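Local structure of alkaline serine protease (Thermobifida fusca, 2PFE) at residues A51-V63 with Q170-Q182. The protein probably cleaves peptide bonds as a secreted serine endopeptidase of the chymotrypsin-like S1 family, this chain being its protease domain without the preceding pro-region. Sequence-based numbering, arbitrary orientation.
Sequences AGSYFPGRDMGWV and QPINPLLSYFGLQ
Helix 172-179 lies across the hairpin that pairs strands 51-54 and 60-63, its axis 8.4 Å from that of strand 60-63 at 61°, with Met-60 and Leu-175 the nearest CA pair between them. This is the C-terminal helix of the chymotrypsin-like double-barrel fold: strand 164-171 of the second barrel runs into it, and it packs against the sheet of the first. Met-60 points from the strand toward the helix, its CB 3.7 Å from Leu-175 CD1, and its SD makes oblique Met-aromatic contacts with the Tyr-178 and Phe-179 rings. The far end of the Phe-179 ring comes against the hairpin backbone, CE2 3.6 Å from Gly-52 CA, where a side chain on Gly-52 would collide with it. Trp-62, its CG wedged between backbone N and carbonyl carbon (chi1 79°), has Ala-51 CB on one indole face; over the opposite face Leu-181 CD2 makes a CH-pi contact, 3.8 Å from the centroid of the six-membered ring, while Trp-62 CD1 sits 3.7 Å from Phe-179 CG, over that ring's face. With only an alanine at Trp-62, Leu-181 and the Phe-179 face would probably lose their aromatic neighbour and a gap would open beside the helix end. That end closes in a Schellman motif at Gly-180, which turns the chain so that Leu-181 comes back over the indole. In the loop between the strands, just before Met-60, Asp-59, predicted to belong to the charge relay, hydrogen-bonds through OD2 to His-35 and Ser-155. At the outer side the Tyr-54 edge meets the Tyr-178 face in an offset edge-to-face pair, planes at 77°, with Tyr-54 CD2 3.5 Å from Tyr-178 CZ.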
loop_
_atom_site.group_PDB
_atom_site.type_symbol
_atom_site.label_atom_id
_atom_site.label_comp_id
_atom_site.label_asym_id
_atom_site.label_seq_id
_atom_site.Cartn_x
_atom_site.Cartn_y
_atom_site.Cartn_z
ATOM N N ALA A 51 -0.857 -11.728 -7.802
ATOM C CA ALA A 51 -1.758 -11.940 -8.927
ATOM C C ALA A 51 -1.513 -10.929 -10.046
ATOM O O ALA A 51 -1.794 -11.213 -11.205
ATOM C CB ALA A 51 -3.201 -11.902 -8.474
ATOM N N GLY A 52 -0.994 -9.755 -9.689
ATOM C CA GLY A 52 -0.635 -8.740 -10.666
ATOM C C GLY A 52 0.416 -7.832 -10.071
ATOM O O GLY A 52 0.387 -7.562 -8.887
ATOM N N SER A 53 1.330 -7.348 -10.910
ATOM C CA SER A 53 2.381 -6.425 -10.511
ATOM C C SER A 53 2.908 -5.673 -11.734
ATOM O O SER A 53 3.331 -6.280 -12.722
ATOM C CB SER A 53 3.524 -7.152 -9.798
ATOM O OG SER A 53 4.651 -6.310 -9.654
ATOM N N TYR A 54 2.826 -4.352 -11.658
ATOM C CA TYR A 54 3.406 -3.448 -12.627
ATOM C C TYR A 54 4.456 -2.606 -11.916
ATOM O O TYR A 54 4.118 -1.698 -11.127
ATOM C CB TYR A 54 2.314 -2.545 -13.209
ATOM C CG TYR A 54 2.671 -1.942 -14.549
ATOM C CD1 TYR A 54 3.902 -1.339 -14.755
ATOM C CD2 TYR A 54 1.756 -1.946 -15.598
ATOM C CE1 TYR A 54 4.239 -0.779 -16.002
ATOM C CE2 TYR A 54 2.073 -1.381 -16.836
ATOM C CZ TYR A 54 3.310 -0.795 -17.021
ATOM O OH TYR A 54 3.623 -0.254 -18.256
ATOM N N PHE A 55 5.724 -2.937 -12.181
ATOM C CA PHE A 55 6.881 -2.250 -11.610
ATOM C C PHE A 55 8.092 -2.680 -12.401
ATOM O O PHE A 55 8.291 -3.865 -12.600
ATOM C CB PHE A 55 7.134 -2.600 -10.123
ATOM C CG PHE A 55 8.410 -1.988 -9.590
ATOM C CD1 PHE A 55 8.433 -0.644 -9.225
ATOM C CD2 PHE A 55 9.595 -2.725 -9.517
ATOM C CE1 PHE A 55 9.617 -0.036 -8.756
ATOM C CE2 PHE A 55 10.772 -2.134 -9.052
ATOM C CZ PHE A 55 10.784 -0.793 -8.657
ATOM N N PRO A 56 8.917 -1.726 -12.824
ATOM C CA PRO A 56 8.813 -0.247 -12.721
ATOM C C PRO A 56 7.794 0.373 -13.695
ATOM O O PRO A 56 6.874 -0.316 -14.165
ATOM C CB PRO A 56 10.233 0.215 -13.045
ATOM C CG PRO A 56 10.762 -0.856 -14.013
ATOM C CD PRO A 56 10.168 -2.150 -13.489
ATOM N N GLY A 57 7.958 1.654 -14.007
ATOM C CA GLY A 57 6.960 2.379 -14.788
ATOM C C GLY A 57 5.846 2.869 -13.887
ATOM O O GLY A 57 5.630 4.084 -13.735
ATOM N N ARG A 58 5.113 1.916 -13.311
ATOM C CA ARG A 58 4.222 2.189 -12.179
ATOM C C ARG A 58 4.782 1.450 -10.962
ATOM O O ARG A 58 5.876 0.896 -11.032
ATOM C CB ARG A 58 2.776 1.785 -12.492
ATOM C CG ARG A 58 2.105 2.504 -13.690
ATOM C CD ARG A 58 1.813 4.003 -13.393
ATOM N NE ARG A 58 0.462 4.414 -13.798
ATOM C CZ ARG A 58 -0.472 4.937 -12.988
ATOM N NH1 ARG A 58 -0.234 5.188 -11.690
ATOM N NH2 ARG A 58 -1.657 5.244 -13.492
ATOM N N ASP A 59 4.053 1.464 -9.848
ATOM C CA ASP A 59 4.462 0.669 -8.687
ATOM C C ASP A 59 3.241 0.119 -7.959
ATOM O O ASP A 59 2.915 0.511 -6.814
ATOM C CB ASP A 59 5.408 1.436 -7.748
ATOM C CG ASP A 59 6.070 0.517 -6.727
ATOM O OD1 ASP A 59 5.846 -0.716 -6.793
ATOM O OD2 ASP A 59 6.829 1.003 -5.861
ATOM N N MET A 60 2.559 -0.783 -8.659
ATOM C CA MET A 60 1.256 -1.262 -8.256
ATOM C C MET A 60 1.158 -2.783 -8.410
ATOM O O MET A 60 1.673 -3.357 -9.382
ATOM C CB MET A 60 0.171 -0.575 -9.086
ATOM C CG MET A 60 0.301 -0.760 -10.585
ATOM S SD MET A 60 -0.983 0.133 -11.444
ATOM C CE MET A 60 -0.696 1.833 -11.111
ATOM N N GLY A 61 0.450 -3.412 -7.481
ATOM C CA GLY A 61 0.325 -4.859 -7.472
ATOM C C GLY A 61 -0.819 -5.288 -6.597
ATOM O O GLY A 61 -1.391 -4.470 -5.844
ATOM N N TRP A 62 -1.160 -6.561 -6.696
ATOM C CA TRP A 62 -2.045 -7.153 -5.720
ATOM C C TRP A 62 -1.736 -8.625 -5.525
ATOM O O TRP A 62 -1.158 -9.279 -6.402
ATOM C CB TRP A 62 -3.528 -6.901 -6.057
ATOM C CG TRP A 62 -4.110 -7.766 -7.113
ATOM C CD1 TRP A 62 -3.887 -7.688 -8.459
ATOM C CD2 TRP A 62 -5.065 -8.822 -6.922
ATOM N NE1 TRP A 62 -4.634 -8.640 -9.116
ATOM C CE2 TRP A 62 -5.373 -9.339 -8.204
ATOM C CE3 TRP A 62 -5.693 -9.373 -5.799
ATOM C CZ2 TRP A 62 -6.265 -10.408 -8.393
ATOM C CZ3 TRP A 62 -6.593 -10.440 -5.985
ATOM C CH2 TRP A 62 -6.863 -10.942 -7.273
ATOM N N VAL A 63 -2.078 -9.096 -4.329
ATOM C CA VAL A 63 -1.855 -10.469 -3.899
ATOM C C VAL A 63 -3.201 -11.163 -3.733
ATOM O O VAL A 63 -4.068 -10.653 -3.033
ATOM C CB VAL A 63 -1.052 -10.500 -2.571
ATOM C CG1 VAL A 63 -1.035 -11.925 -1.968
ATOM C CG2 VAL A 63 0.377 -9.979 -2.822
ATOM N N GLN A 170 1.977 5.217 -4.560
ATOM C CA GLN A 170 1.269 4.870 -5.788
ATOM C C GLN A 170 -0.211 5.092 -5.488
ATOM O O GLN A 170 -0.756 4.428 -4.626
ATOM C CB GLN A 170 1.567 3.392 -6.103
ATOM C CG GLN A 170 0.559 2.694 -6.986
ATOM C CD GLN A 170 0.525 3.271 -8.393
ATOM O OE1 GLN A 170 -0.493 3.820 -8.834
ATOM N NE2 GLN A 170 1.648 3.175 -9.099
ATOM N N PRO A 171 -0.866 6.046 -6.169
ATOM C CA PRO A 171 -2.298 6.277 -5.960
ATOM C C PRO A 171 -3.132 4.999 -6.145
ATOM O O PRO A 171 -2.816 4.139 -6.994
ATOM C CB PRO A 171 -2.646 7.368 -6.990
ATOM C CG PRO A 171 -1.336 8.101 -7.149
ATOM C CD PRO A 171 -0.298 7.001 -7.136
ATOM N N ILE A 172 -4.153 4.861 -5.308
ATOM C CA ILE A 172 -4.910 3.611 -5.251
ATOM C C ILE A 172 -5.865 3.416 -6.412
ATOM O O ILE A 172 -6.006 2.301 -6.916
ATOM C CB ILE A 172 -5.642 3.427 -3.900
ATOM C CG1 ILE A 172 -6.254 2.022 -3.769
ATOM C CG2 ILE A 172 -6.722 4.495 -3.675
ATOM C CD1 ILE A 172 -5.241 0.883 -3.812
ATOM N N ASN A 173 -6.499 4.488 -6.867
ATOM C CA ASN A 173 -7.486 4.333 -7.912
ATOM C C ASN A 173 -6.942 3.782 -9.242
ATOM O O ASN A 173 -7.599 2.927 -9.843
ATOM C CB ASN A 173 -8.321 5.603 -8.069
ATOM C CG ASN A 173 -9.296 5.796 -6.921
ATOM O OD1 ASN A 173 -9.710 4.838 -6.256
ATOM N ND2 ASN A 173 -9.651 7.045 -6.665
ATOM N N PRO A 174 -5.767 4.267 -9.711
ATOM C CA PRO A 174 -5.161 3.631 -10.882
ATOM C C PRO A 174 -4.860 2.143 -10.690
ATOM O O PRO A 174 -4.938 1.382 -11.646
ATOM C CB PRO A 174 -3.862 4.420 -11.080
ATOM C CG PRO A 174 -4.151 5.751 -10.505
ATOM C CD PRO A 174 -4.988 5.450 -9.294
ATOM N N LEU A 175 -4.506 1.745 -9.469
ATOM C CA LEU A 175 -4.185 0.358 -9.159
ATOM C C LEU A 175 -5.468 -0.492 -9.269
ATOM O O LEU A 175 -5.489 -1.539 -9.923
ATOM C CB LEU A 175 -3.552 0.269 -7.755
ATOM C CG LEU A 175 -3.081 -1.109 -7.272
ATOM C CD1 LEU A 175 -2.056 -0.934 -6.150
ATOM C CD2 LEU A 175 -4.231 -1.969 -6.802
ATOM N N LEU A 176 -6.553 -0.010 -8.675
ATOM C CA LEU A 176 -7.807 -0.762 -8.696
ATOM C C LEU A 176 -8.294 -0.887 -10.137
ATOM O O LEU A 176 -8.764 -1.945 -10.569
ATOM C CB LEU A 176 -8.880 -0.079 -7.850
ATOM C CG LEU A 176 -8.525 0.139 -6.382
ATOM C CD1 LEU A 176 -9.582 1.057 -5.760
ATOM C CD2 LEU A 176 -8.451 -1.215 -5.675
ATOM N N SER A 177 -8.157 0.199 -10.890
ATOM C CA SER A 177 -8.581 0.204 -12.295
ATOM C C SER A 177 -7.754 -0.761 -13.158
ATOM O O SER A 177 -8.314 -1.550 -13.921
ATOM C CB SER A 177 -8.554 1.621 -12.869
ATOM O OG SER A 177 -8.897 1.634 -14.243
ATOM N N TYR A 178 -6.428 -0.694 -13.038
ATOM C CA TYR A 178 -5.561 -1.500 -13.905
ATOM C C TYR A 178 -5.834 -2.985 -13.738
ATOM O O TYR A 178 -5.864 -3.733 -14.705
ATOM C CB TYR A 178 -4.093 -1.244 -13.600
ATOM C CG TYR A 178 -3.166 -1.795 -14.675
ATOM C CD1 TYR A 178 -2.915 -1.065 -15.836
ATOM C CD2 TYR A 178 -2.557 -3.050 -14.540
ATOM C CE1 TYR A 178 -2.068 -1.559 -16.840
ATOM C CE2 TYR A 178 -1.718 -3.559 -15.541
ATOM C CZ TYR A 178 -1.482 -2.814 -16.686
ATOM O OH TYR A 178 -0.663 -3.299 -17.675
ATOM N N PHE A 179 -5.975 -3.393 -12.479
ATOM C CA PHE A 179 -6.141 -4.811 -12.155
ATOM C C PHE A 179 -7.596 -5.272 -12.067
ATOM O O PHE A 179 -7.857 -6.447 -11.796
ATOM C CB PHE A 179 -5.381 -5.169 -10.870
ATOM C CG PHE A 179 -3.901 -4.986 -10.990
ATOM C CD1 PHE A 179 -3.257 -4.007 -10.235
ATOM C CD2 PHE A 179 -3.153 -5.756 -11.891
ATOM C CE1 PHE A 179 -1.889 -3.805 -10.336
ATOM C CE2 PHE A 179 -1.780 -5.556 -12.000
ATOM C CZ PHE A 179 -1.149 -4.577 -11.229
ATOM N N GLY A 180 -8.533 -4.356 -12.319
ATOM C CA GLY A 180 -9.962 -4.668 -12.257
ATOM C C GLY A 180 -10.412 -5.142 -10.880
ATOM O O GLY A 180 -11.068 -6.185 -10.764
ATOM N N LEU A 181 -10.042 -4.376 -9.844
ATOM C CA LEU A 181 -10.275 -4.708 -8.422
ATOM C C LEU A 181 -11.334 -3.809 -7.789
ATOM O O LEU A 181 -11.479 -2.635 -8.177
ATOM C CB LEU A 181 -8.961 -4.544 -7.637
ATOM C CG LEU A 181 -7.795 -5.389 -8.154
ATOM C CD1 LEU A 181 -6.486 -5.019 -7.471
ATOM C CD2 LEU A 181 -8.097 -6.884 -7.991
ATOM N N GLN A 182 -12.051 -4.356 -6.807
ATOM C CA GLN A 182 -12.994 -3.590 -6.014
ATOM C C GLN A 182 -12.424 -3.466 -4.597
ATOM O O GLN A 182 -12.011 -4.459 -3.993
ATOM C CB GLN A 182 -14.374 -4.270 -6.006
ATOM C CG GLN A 182 -15.028 -4.352 -7.404
ATOM C CD GLN A 182 -14.451 -5.475 -8.287
ATOM O OE1 GLN A 182 -14.308 -6.623 -7.834
ATOM N NE2 GLN A 182 -14.128 -5.146 -9.555
#